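Local coordinates for protein rhamnosidase B (Bacillus sp., PDB 2OKX) that catalyses the hydrolysis of terminal non-reducing alpha-L-rhamnose residues in alpha-L-rhamnosides, as an inverting enzyme of glycoside hydrolase family 78, at residues A641-N646 against P906-G911; P686-N691 against R757-Y762; V769-G774 against L811-R816. All blocks are in the same frame, centred on the assembly; numbering follows the deposited sequence.

In the fold
The centres of all three contacts lie about 28 to 30 Å from the centre of the chain, and each contact involves the alpha-barrel catalytic domain. Contact 1 spans the longest loop: it joins the end of helix 627-644 to the turn between strands 900-906 and 912-921 of the C-terminal beta domain. Contacts 2 and 3 are nested inside that loop, following one another along the chain. Helix 764-772 connects them, since 757-762 leads into it and 769-774 ends it. Their centres are about 22 Å apart, whereas the centre of contact 1 is about 25 Å from that of contact 3 and about 41 Å from that of contact 2. Contact 1 thus ties the C-terminal beta domain to the helical domain, while contacts 2 and 3 join loops and helix ends within it.

Contact 1 (A641-N646 against P906-G911); sequences AAHTGN and PLPQGG
Pro908 lays its pyrrolidine ring against the imidazole of His643, and this one pair carries nearly the whole contact. The two rings meet obliquely: Pro908 CG stands over one face of the histidine, 4.2 Å from the ring centroid and 24° off the ring normal, displaced toward the rim, which makes a CH-pi contact. The neighbouring proline carbons lie on the same side of the imidazole plane, beyond the rim near NE2, with Pro908 CB 3.7 Å from His643 NE2 and Pro908 CD 3.9 Å from His643 CE1. What brings the imidazole here is the first torsion of His643, which sets CG opposite the backbone N (chi1 178°) and carries the ring beyond the helix surface toward the proline. The backbone takes part too, for the carbonyl O of His643 lies 3.4 Å from Pro908 CG.

The contact is a domain interface, in which the C-terminal end of helix 627-644 in the alpha barrel receives the type I beta turn Leu907-Gly910 between two strands of the C-terminal beta domain. Pro908 occupies the second position of that turn, where its phi of -60° suits a proline, and the turn closes through a 2.9 Å bond from Gly910 N to Leu907 O. Around the pair, Tyr588 stacks on His643, while Trp886 meets the imidazole nearly at right angles and also touches Pro908. An alanine in place of His643 would strip away the imidazole and would probably leave Pro908 and the two aromatic rings facing a gap at the domain boundary. Beside the histidine, Thr644 comes near the proline ring through its CA; its OG1 is turned back to its own chain, bonded to Tyr640 O and accepting from Asn646 N at 3.1 Å in an ST turn.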
loop_
_atom_site.group_PDB
_atom_site.type_symbol
_atom_site.label_atom_id
_atom_site.label_comp_id
_atom_site.label_asym_id
_atom_site.label_seq_id
_atom_site.Cartn_x
_atom_site.Cartn_y
_atom_site.Cartn_z
ATOM N N ALA A 641 -6.335 24.017 -2.273
ATOM C CA ALA A 641 -6.742 25.257 -2.925
ATOM C C ALA A 641 -6.127 26.463 -2.220
ATOM O O ALA A 641 -5.698 27.420 -2.869
ATOM C CB ALA A 641 -8.266 25.370 -2.926
ATOM N N ALA A 642 -6.081 26.416 -0.892
ATOM C CA ALA A 642 -5.512 27.515 -0.115
ATOM C C ALA A 642 -3.987 27.553 -0.220
ATOM O O ALA A 642 -3.382 28.627 -0.261
ATOM C CB ALA A 642 -5.933 27.395 1.347
ATOM N N HIS A 643 -3.375 26.374 -0.272
ATOM C CA HIS A 643 -1.924 26.259 -0.366
ATOM C C HIS A 643 -1.403 26.858 -1.663
ATOM O O HIS A 643 -0.466 27.662 -1.664
ATOM C CB HIS A 643 -1.512 24.784 -0.299
ATOM C CG HIS A 643 -0.038 24.560 -0.432
ATOM N ND1 HIS A 643 0.854 24.853 0.577
ATOM C CD2 HIS A 643 0.701 24.077 -1.459
ATOM C CE1 HIS A 643 2.079 24.559 0.178
ATOM N NE2 HIS A 643 2.014 24.086 -1.054
ATOM N N THR A 644 -2.023 26.457 -2.767
ATOM C CA THR A 644 -1.618 26.909 -4.087
ATOM C C THR A 644 -2.278 28.203 -4.539
ATOM O O THR A 644 -1.737 28.908 -5.388
ATOM C CB THR A 644 -1.943 25.844 -5.149
ATOM O OG1 THR A 644 -3.363 25.660 -5.213
ATOM C CG2 THR A 644 -1.280 24.518 -4.800
ATOM N N GLY A 645 -3.443 28.506 -3.982
ATOM C CA GLY A 645 -4.163 29.697 -4.388
ATOM C C GLY A 645 -4.718 29.445 -5.778
ATOM O O GLY A 645 -4.989 30.379 -6.531
ATOM N N ASN A 646 -4.889 28.167 -6.112
ATOM C CA ASN A 646 -5.390 27.757 -7.420
ATOM C C ASN A 646 -6.919 27.782 -7.483
ATOM O O ASN A 646 -7.580 26.768 -7.263
ATOM C CB ASN A 646 -4.863 26.354 -7.749
ATOM C CG ASN A 646 -5.140 25.939 -9.187
ATOM O OD1 ASN A 646 -4.599 24.943 -9.669
ATOM N ND2 ASN A 646 -5.985 26.695 -9.874
ATOM N N PRO A 906 9.428 24.959 1.628
ATOM C CA PRO A 906 9.369 25.355 0.220
ATOM C C PRO A 906 8.045 26.044 -0.089
ATOM O O PRO A 906 7.071 25.869 0.633
ATOM C CB PRO A 906 9.552 24.032 -0.527
ATOM C CG PRO A 906 9.032 23.008 0.430
ATOM C CD PRO A 906 9.503 23.494 1.776
ATOM N N LEU A 907 8.021 26.841 -1.151
ATOM C CA LEU A 907 6.812 27.559 -1.542
ATOM C C LEU A 907 6.288 27.013 -2.863
ATOM O O LEU A 907 7.062 26.733 -3.776
ATOM C CB LEU A 907 7.112 29.049 -1.683
ATOM C CG LEU A 907 7.552 29.775 -0.409
ATOM C CD1 LEU A 907 8.176 31.100 -0.779
ATOM C CD2 LEU A 907 6.363 29.965 0.523
ATOM N N PRO A 908 4.960 26.879 -2.993
ATOM C CA PRO A 908 4.388 26.354 -4.237
ATOM C C PRO A 908 4.705 27.183 -5.478
ATOM O O PRO A 908 4.852 26.634 -6.569
ATOM C CB PRO A 908 2.889 26.286 -3.933
ATOM C CG PRO A 908 2.688 27.373 -2.939
ATOM C CD PRO A 908 3.904 27.267 -2.041
ATOM N N GLN A 909 4.823 28.498 -5.313
ATOM C CA GLN A 909 5.126 29.371 -6.446
ATOM C C GLN A 909 6.618 29.391 -6.745
ATOM O O GLN A 909 7.061 30.036 -7.696
ATOM C CB GLN A 909 4.655 30.805 -6.169
ATOM C CG GLN A 909 5.386 31.509 -5.023
ATOM C CD GLN A 909 4.704 31.315 -3.680
ATOM O OE1 GLN A 909 4.422 30.190 -3.272
ATOM N NE2 GLN A 909 4.434 32.417 -2.987
ATOM N N GLY A 910 7.391 28.681 -5.932
ATOM C CA GLY A 910 8.828 28.653 -6.124
ATOM C C GLY A 910 9.507 29.435 -5.013
ATOM O O GLY A 910 8.909 30.346 -4.433
ATOM N N GLY A 911 10.756 29.093 -4.724
ATOM C CA GLY A 911 11.470 29.775 -3.664
ATOM C C GLY A 911 11.141 29.110 -2.340
ATOM O O GLY A 911 10.504 28.056 -2.312
#

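Contact 2 (P686-N691 against R757-Y762); sequences PIDQPN and RRSDVY
An ST turn at Ser759 lends its hydroxyl to a second loop of the alpha-barrel domain, where it bonds the carboxylate of Asp688. Ser759 OG donates to Asp688 OD2 over 2.7 Å, using the anti lone pair of that oxygen, the one turned away from OD1. Within the turn the same serine oxygen accepts from Val761 N, two residues on, at 3.0 Å and with an N-H...O angle of 160°, so OG is gripped from both loops and its rotation is fixed. The orientation follows from chi1 of 174°, which swings OG away from the backbone N of Ser759 and alongside its carbonyl carbon.

Beside the bond, Val761 packs on the CB methylene of Asp688, the two CB atoms 3.7 Å apart, and Val761 CG1 also reaches the carbonyl O of Pro686 at 4.0 Å. Asp688 is further placed by strand 747-752: its backbone N is bonded to Asp750 and its side chain touches Cys751; from His753, just beyond the strand, OD2 has a weak additional bond. Two charges stand near without touching: Arg757 NH1, 4.9 Å from Asp688 OD2, may favour the carboxylate, and Asp760 OD1, 5.4 Å from Asp688 OD2, may partly offset this. The ST turn of one loop thus faces, in the other, an inverse gamma turn centred on Asp688.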
loop_
_atom_site.group_PDB
_atom_site.type_symbol
_atom_site.label_atom_id
_atom_site.label_comp_id
_atom_site.label_asym_id
_atom_site.label_seq_id
_atom_site.Cartn_x
_atom_site.Cartn_y
_atom_site.Cartn_z
ATOM N N PRO A 686 -10.415 0.904 20.674
ATOM C CA PRO A 686 -11.697 0.440 21.221
ATOM C C PRO A 686 -12.817 1.481 21.248
ATOM O O PRO A 686 -13.628 1.494 22.173
ATOM C CB PRO A 686 -11.326 -0.019 22.631
ATOM C CG PRO A 686 -9.899 -0.419 22.498
ATOM C CD PRO A 686 -9.337 0.690 21.652
ATOM N N ILE A 687 -12.852 2.354 20.247
ATOM C CA ILE A 687 -13.892 3.374 20.156
ATOM C C ILE A 687 -15.208 2.669 19.844
ATOM O O ILE A 687 -15.233 1.726 19.052
ATOM C CB ILE A 687 -13.610 4.376 19.007
ATOM C CG1 ILE A 687 -12.389 5.232 19.340
ATOM C CG2 ILE A 687 -14.833 5.252 18.758
ATOM C CD1 ILE A 687 -11.980 6.157 18.213
ATOM N N ASP A 688 -16.297 3.112 20.463
ATOM C CA ASP A 688 -17.588 2.495 20.190
ATOM C C ASP A 688 -18.099 3.130 18.901
ATOM O O ASP A 688 -18.907 4.060 18.913
ATOM C CB ASP A 688 -18.558 2.732 21.354
ATOM C CG ASP A 688 -19.756 1.795 21.314
ATOM O OD1 ASP A 688 -19.659 0.726 20.675
ATOM O OD2 ASP A 688 -20.789 2.121 21.937
ATOM N N GLN A 689 -17.591 2.622 17.783
ATOM C CA GLN A 689 -17.946 3.123 16.463
ATOM C C GLN A 689 -18.522 1.980 15.630
ATOM O O GLN A 689 -17.915 1.533 14.656
ATOM C CB GLN A 689 -16.695 3.716 15.795
ATOM C CG GLN A 689 -15.536 2.733 15.657
ATOM C CD GLN A 689 -14.204 3.406 15.351
ATOM O OE1 GLN A 689 -14.150 4.427 14.662
ATOM N NE2 GLN A 689 -13.118 2.822 15.851
ATOM N N PRO A 690 -19.716 1.496 16.004
ATOM C CA PRO A 690 -20.373 0.397 15.290
ATOM C C PRO A 690 -20.801 0.771 13.877
ATOM O O PRO A 690 -21.048 1.938 13.579
ATOM C CB PRO A 690 -21.565 0.081 16.184
ATOM C CG PRO A 690 -21.949 1.444 16.684
ATOM C CD PRO A 690 -20.602 2.041 17.049
ATOM N N ASN A 691 -20.882 -0.227 13.004
ATOM C CA ASN A 691 -21.309 0.005 11.631
ATOM C C ASN A 691 -22.805 0.285 11.700
ATOM O O ASN A 691 -23.471 0.454 10.679
ATOM C CB ASN A 691 -21.062 -1.241 10.780
ATOM C CG ASN A 691 -19.614 -1.678 10.791
ATOM O OD1 ASN A 691 -18.732 -0.959 10.324
ATOM N ND2 ASN A 691 -19.359 -2.865 11.329
ATOM N N ARG A 757 -29.711 2.498 21.843
ATOM C CA ARG A 757 -28.909 2.450 23.057
ATOM C C ARG A 757 -27.728 3.415 22.986
ATOM O O ARG A 757 -26.846 3.278 22.137
ATOM C CB ARG A 757 -28.397 1.027 23.305
ATOM C CG ARG A 757 -27.575 0.888 24.579
ATOM C CD ARG A 757 -27.247 -0.568 24.881
ATOM N NE ARG A 757 -26.363 -1.164 23.882
ATOM C CZ ARG A 757 -25.095 -0.809 23.697
ATOM N NH1 ARG A 757 -24.555 0.145 24.445
ATOM N NH2 ARG A 757 -24.366 -1.410 22.766
ATOM N N ARG A 758 -27.728 4.400 23.878
ATOM C CA ARG A 758 -26.654 5.382 23.933
ATOM C C ARG A 758 -25.409 4.687 24.461
ATOM O O ARG A 758 -25.474 3.938 25.438
ATOM C CB ARG A 758 -27.037 6.536 24.862
ATOM C CG ARG A 758 -28.266 7.314 24.419
ATOM C CD ARG A 758 -28.781 8.206 25.541
ATOM N NE ARG A 758 -27.837 9.260 25.909
ATOM C CZ ARG A 758 -27.585 10.333 25.168
ATOM N NH1 ARG A 758 -28.204 10.508 24.009
ATOM N NH2 ARG A 758 -26.711 11.240 25.591
ATOM N N SER A 759 -24.276 4.930 23.810
ATOM C CA SER A 759 -23.020 4.320 24.222
ATOM C C SER A 759 -22.578 4.817 25.590
ATOM O O SER A 759 -22.847 5.957 25.961
ATOM C CB SER A 759 -21.922 4.623 23.198
ATOM O OG SER A 759 -20.666 4.152 23.655
ATOM N N ASP A 760 -21.899 3.954 26.333
ATOM C CA ASP A 760 -21.397 4.309 27.652
ATOM C C ASP A 760 -19.874 4.358 27.559
ATOM O O ASP A 760 -19.170 4.438 28.571
ATOM C CB ASP A 760 -21.829 3.268 28.684
ATOM C CG ASP A 760 -21.197 1.914 28.443
ATOM O OD1 ASP A 760 -21.291 1.404 27.305
ATOM O OD2 ASP A 760 -20.611 1.359 29.397
ATOM N N VAL A 761 -19.379 4.306 26.327
ATOM C CA VAL A 761 -17.948 4.344 26.064
ATOM C C VAL A 761 -17.506 5.772 25.744
ATOM O O VAL A 761 -18.115 6.450 24.917
ATOM C CB VAL A 761 -17.579 3.412 24.880
ATOM C CG1 VAL A 761 -16.088 3.507 24.574
ATOM C CG2 VAL A 761 -17.957 1.975 25.216
ATOM N N TYR A 762 -16.448 6.221 26.410
ATOM C CA TYR A 762 -15.913 7.562 26.200
ATOM C C TYR A 762 -14.465 7.481 25.732
ATOM O O TYR A 762 -13.647 6.768 26.319
ATOM C CB TYR A 762 -16.008 8.365 27.495
ATOM C CG TYR A 762 -17.433 8.605 27.926
ATOM C CD1 TYR A 762 -18.190 9.630 27.360
ATOM C CD2 TYR A 762 -18.047 7.771 28.861
ATOM C CE1 TYR A 762 -19.523 9.822 27.712
ATOM C CE2 TYR A 762 -19.385 7.951 29.220
ATOM C CZ TYR A 762 -20.115 8.976 28.640
ATOM O OH TYR A 762 -21.437 9.153 28.983
#

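Contact 3 (V769-G774 against L811-R816); sequences VAYLCG and LEKAGR
Tyr771 and Lys813 bury most of this contact between them, and Ala814 completes it. The aliphatic chain of Lys813 runs obliquely across the tyrosine ring: CD lies 3.5 Å from Tyr771 CE2, and CE stands over one face. Its carbons are extended until the last torsion, where the chain bends (chi4 65°), while CE passes 3.9 Å from the carbonyl O of Tyr771. The lysine thus meets the aromatic ring with its methylene groups.

At the far end of the ring, Ala814 CB packs 3.3 Å from Tyr771 OH and 4.1 Å from Tyr771 CZ. That hydroxyl is not left to the methyl group alone, for it is hydrogen-bonded to Glu785 of helix 778-789, a helix that also lends Ile784 and Leu788 to the surroundings of the ring. Tyr771 therefore wedges between neighbouring helices with its polar tip satisfied.

The contact joins the C-terminal ends of two helices of the family's helical (alpha/alpha) barrel, 764-772 and 801-813. At the second, Arg816 N returns to Leu811 O over 2.7 Å. Gly774 and Gly815 are each the first residue to leave helical phi/psi, with positive phi, in a Schellman motif.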
loop_
_atom_site.group_PDB
_atom_site.type_symbol
_atom_site.label_atom_id
_atom_site.label_comp_id
_atom_site.label_asym_id
_atom_site.label_seq_id
_atom_site.Cartn_x
_atom_site.Cartn_y
_atom_site.Cartn_z
ATOM N N VAL A 769 -12.011 15.493 18.332
ATOM C CA VAL A 769 -12.716 15.863 17.112
ATOM C C VAL A 769 -13.746 16.961 17.370
ATOM O O VAL A 769 -13.915 17.862 16.551
ATOM C CB VAL A 769 -13.423 14.639 16.475
ATOM C CG1 VAL A 769 -14.212 15.069 15.252
ATOM C CG2 VAL A 769 -12.389 13.588 16.085
ATOM N N ALA A 770 -14.435 16.885 18.503
ATOM C CA ALA A 770 -15.433 17.895 18.841
ATOM C C ALA A 770 -14.743 19.253 18.981
ATOM O O ALA A 770 -15.278 20.286 18.572
ATOM C CB ALA A 770 -16.135 17.524 20.143
ATOM N N TYR A 771 -13.545 19.235 19.551
ATOM C CA TYR A 771 -12.765 20.449 19.751
ATOM C C TYR A 771 -12.321 21.055 18.419
ATOM O O TYR A 771 -12.477 22.256 18.191
ATOM C CB TYR A 771 -11.535 20.134 20.602
ATOM C CG TYR A 771 -10.739 21.349 21.019
ATOM C CD1 TYR A 771 -11.199 22.196 22.029
ATOM C CD2 TYR A 771 -9.524 21.650 20.411
ATOM C CE1 TYR A 771 -10.464 23.315 22.423
ATOM C CE2 TYR A 771 -8.783 22.763 20.794
ATOM C CZ TYR A 771 -9.257 23.592 21.800
ATOM O OH TYR A 771 -8.525 24.693 22.174
ATOM N N LEU A 772 -11.769 20.219 17.542
ATOM C CA LEU A 772 -11.292 20.669 16.237
ATOM C C LEU A 772 -12.388 21.136 15.296
ATOM O O LEU A 772 -12.174 22.035 14.486
ATOM C CB LEU A 772 -10.511 19.554 15.535
ATOM C CG LEU A 772 -9.097 19.237 16.015
ATOM C CD1 LEU A 772 -8.568 18.030 15.255
ATOM C CD2 LEU A 772 -8.202 20.440 15.789
ATOM N N CYS A 773 -13.558 20.515 15.384
ATOM C CA CYS A 773 -14.660 20.878 14.507
ATOM C C CYS A 773 -15.418 22.122 14.964
ATOM O O CYS A 773 -16.297 22.610 14.260
ATOM C CB CYS A 773 -15.614 19.690 14.360
ATOM S SG CYS A 773 -14.864 18.292 13.475
ATOM N N GLY A 774 -15.065 22.634 16.138
ATOM C CA GLY A 774 -15.718 23.827 16.649
ATOM C C GLY A 774 -17.141 23.596 17.118
ATOM O O GLY A 774 -17.947 24.526 17.163
ATOM N N LEU A 811 -3.894 20.640 20.047
ATOM C CA LEU A 811 -2.957 21.242 20.996
ATOM C C LEU A 811 -2.456 22.589 20.472
ATOM O O LEU A 811 -2.205 23.507 21.249
ATOM C CB LEU A 811 -1.766 20.307 21.265
ATOM C CG LEU A 811 -2.073 19.001 22.012
ATOM C CD1 LEU A 811 -0.804 18.173 22.141
ATOM C CD2 LEU A 811 -2.641 19.314 23.392
ATOM N N GLU A 812 -2.316 22.704 19.156
ATOM C CA GLU A 812 -1.865 23.952 18.550
ATOM C C GLU A 812 -2.951 25.007 18.769
ATOM O O GLU A 812 -2.668 26.135 19.169
ATOM C CB GLU A 812 -1.621 23.758 17.051
ATOM C CG GLU A 812 -1.344 25.051 16.290
ATOM C CD GLU A 812 -0.049 25.734 16.719
ATOM O OE1 GLU A 812 0.093 26.941 16.448
ATOM O OE2 GLU A 812 0.828 25.072 17.315
ATOM N N LYS A 813 -4.194 24.616 18.515
ATOM C CA LYS A 813 -5.339 25.502 18.687
ATOM C C LYS A 813 -5.459 25.939 20.148
ATOM O O LYS A 813 -5.839 27.074 20.433
ATOM C CB LYS A 813 -6.617 24.776 18.253
ATOM C CG LYS A 813 -7.899 25.581 18.397
ATOM C CD LYS A 813 -9.100 24.760 17.939
ATOM C CE LYS A 813 -10.409 25.532 18.087
ATOM N NZ LYS A 813 -10.454 26.728 17.198
ATOM N N ALA A 814 -5.129 25.034 21.064
ATOM C CA ALA A 814 -5.204 25.318 22.493
ATOM C C ALA A 814 -3.943 25.999 23.017
ATOM O O ALA A 814 -3.867 26.350 24.194
ATOM C CB ALA A 814 -5.452 24.030 23.264
ATOM N N GLY A 815 -2.956 26.178 22.148
ATOM C CA GLY A 815 -1.716 26.814 22.560
ATOM C C GLY A 815 -0.890 25.966 23.514
ATOM O O GLY A 815 -0.260 26.492 24.428
ATOM N N ARG A 816 -0.882 24.651 23.305
ATOM C CA ARG A 816 -0.125 23.749 24.171
ATOM C C ARG A 816 0.998 23.062 23.398
ATOM O O ARG A 816 1.050 21.831 23.321
ATOM C CB ARG A 816 -1.057 22.692 24.774
ATOM C CG ARG A 816 -2.247 23.263 25.535
ATOM C CD ARG A 816 -1.802 24.279 26.573
ATOM N NE ARG A 816 -0.928 23.696 27.586
ATOM C CZ ARG A 816 -1.351 22.944 28.598
ATOM N NH1 ARG A 816 -2.642 22.679 28.737
ATOM N NH2 ARG A 816 -0.481 22.461 29.478
#